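Local coordinates for possible exported protein (Mycobacterium tuberculosis, PDB 3MAY), which binds heme, free or from host hemoglobin, and delivers it to the membrane proteins MmpL3 and MmpL11 as part of a heme-iron acquisition system, at residues L92-A95 / V96-A99. Numbering follows the deposited sequence.
Sequences LMQA and VQGA
Met93 brings its terminal methyl against the carboxamide of Gln97, one turn further on in helix 86-99, the last helix of this all-helical, secreted part of the haemophore. The two side chains run at a slant to each other, and the meeting is an i/i+4 contact on the helix surface: a bend at the thioether (chi3 89°) brings CE of Met93 back to the amide, in close nonpolar contact 3.2 Å from NE2 of Gln97. The Gln97 chain, extended beyond CG, also carries its OE1 to 3.8 Å from CA of Gln94.

Beneath these side chains the backbone keeps the alpha-helical i+4 pattern. Val96 N, Gln97 N and Gly98 N donate to the carbonyls of Leu92, Met93 and Gln94 in nearly straight bonds; the Gln97 N to Met93 O bond, 3.0 Å long, lies almost in line with the carbonyl. The last of the series, from Ala99 N to Ala95 O, is weak, with an N-H...O angle of 130°, as the helix nears its end.

A second subunit packs against this turn: its Leu73 meets Met93, its Ile84 lies on Gln94 and Gln97, and its Phe56 packs on Val96. NE2 of Gln94 hydrogen-bonds to OE1 of Gln88 of that subunit, so the terminal helix contributes to the assembly. On Val96, CG2 lies anti to the carbonyl carbon and beside the backbone N, which sets this methyl 3.3 Å from Leu92 O.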
# COMPACT_ATOMS: atom_id res chain seq x y z
N LEU C 92 10.26 4.36 4.14
CA LEU C 92 11.24 5.01 5.01
C LEU C 92 10.77 6.37 5.55
O LEU C 92 11.10 6.73 6.68
CB LEU C 92 12.57 5.17 4.28
CG LEU C 92 13.68 6.08 4.82
CD1 LEU C 92 14.39 5.48 5.97
CD2 LEU C 92 14.68 6.34 3.70
N MET C 93 10.03 7.12 4.74
CA MET C 93 9.48 8.40 5.19
C MET C 93 8.51 8.13 6.33
O MET C 93 8.70 8.62 7.46
CB MET C 93 8.81 9.14 4.04
CG MET C 93 9.05 10.63 4.07
SD MET C 93 7.75 11.57 3.24
CE MET C 93 6.61 11.82 4.61
N GLN C 94 7.52 7.28 6.05
CA GLN C 94 6.58 6.82 7.09
C GLN C 94 7.31 6.34 8.30
O GLN C 94 6.85 6.60 9.42
CB GLN C 94 5.62 5.73 6.60
CG GLN C 94 4.81 6.10 5.34
CD GLN C 94 3.96 4.94 4.83
OE1 GLN C 94 4.27 3.75 5.09
NE2 GLN C 94 2.88 5.26 4.12
N ALA C 95 8.45 5.67 8.11
CA ALA C 95 9.26 5.17 9.25
C ALA C 95 9.84 6.29 10.16
O ALA C 95 9.81 6.18 11.41
CB ALA C 95 10.39 4.24 8.74
N VAL C 96 10.35 7.35 9.53
CA VAL C 96 10.74 8.58 10.21
C VAL C 96 9.53 9.21 10.99
O VAL C 96 9.61 9.36 12.25
CB VAL C 96 11.35 9.65 9.27
CG1 VAL C 96 11.79 10.90 10.10
CG2 VAL C 96 12.52 9.08 8.44
N GLN C 97 8.44 9.55 10.27
CA GLN C 97 7.24 10.13 10.91
C GLN C 97 6.93 9.30 12.14
O GLN C 97 7.04 9.84 13.23
CB GLN C 97 6.01 10.21 9.97
CG GLN C 97 6.22 11.09 8.75
CD GLN C 97 5.06 11.07 7.72
OE1 GLN C 97 4.51 10.00 7.33
NE2 GLN C 97 4.72 12.27 7.21
N GLY C 98 6.65 8.01 11.99
CA GLY C 98 6.39 7.12 13.16
C GLY C 98 7.41 7.23 14.29
O GLY C 98 7.07 7.04 15.49
N ALA C 99 8.67 7.54 13.95
CA ALA C 99 9.73 7.68 14.98
C ALA C 99 9.60 9.03 15.72
O ALA C 99 9.81 9.14 16.95
CB ALA C 99 11.09 7.55 14.34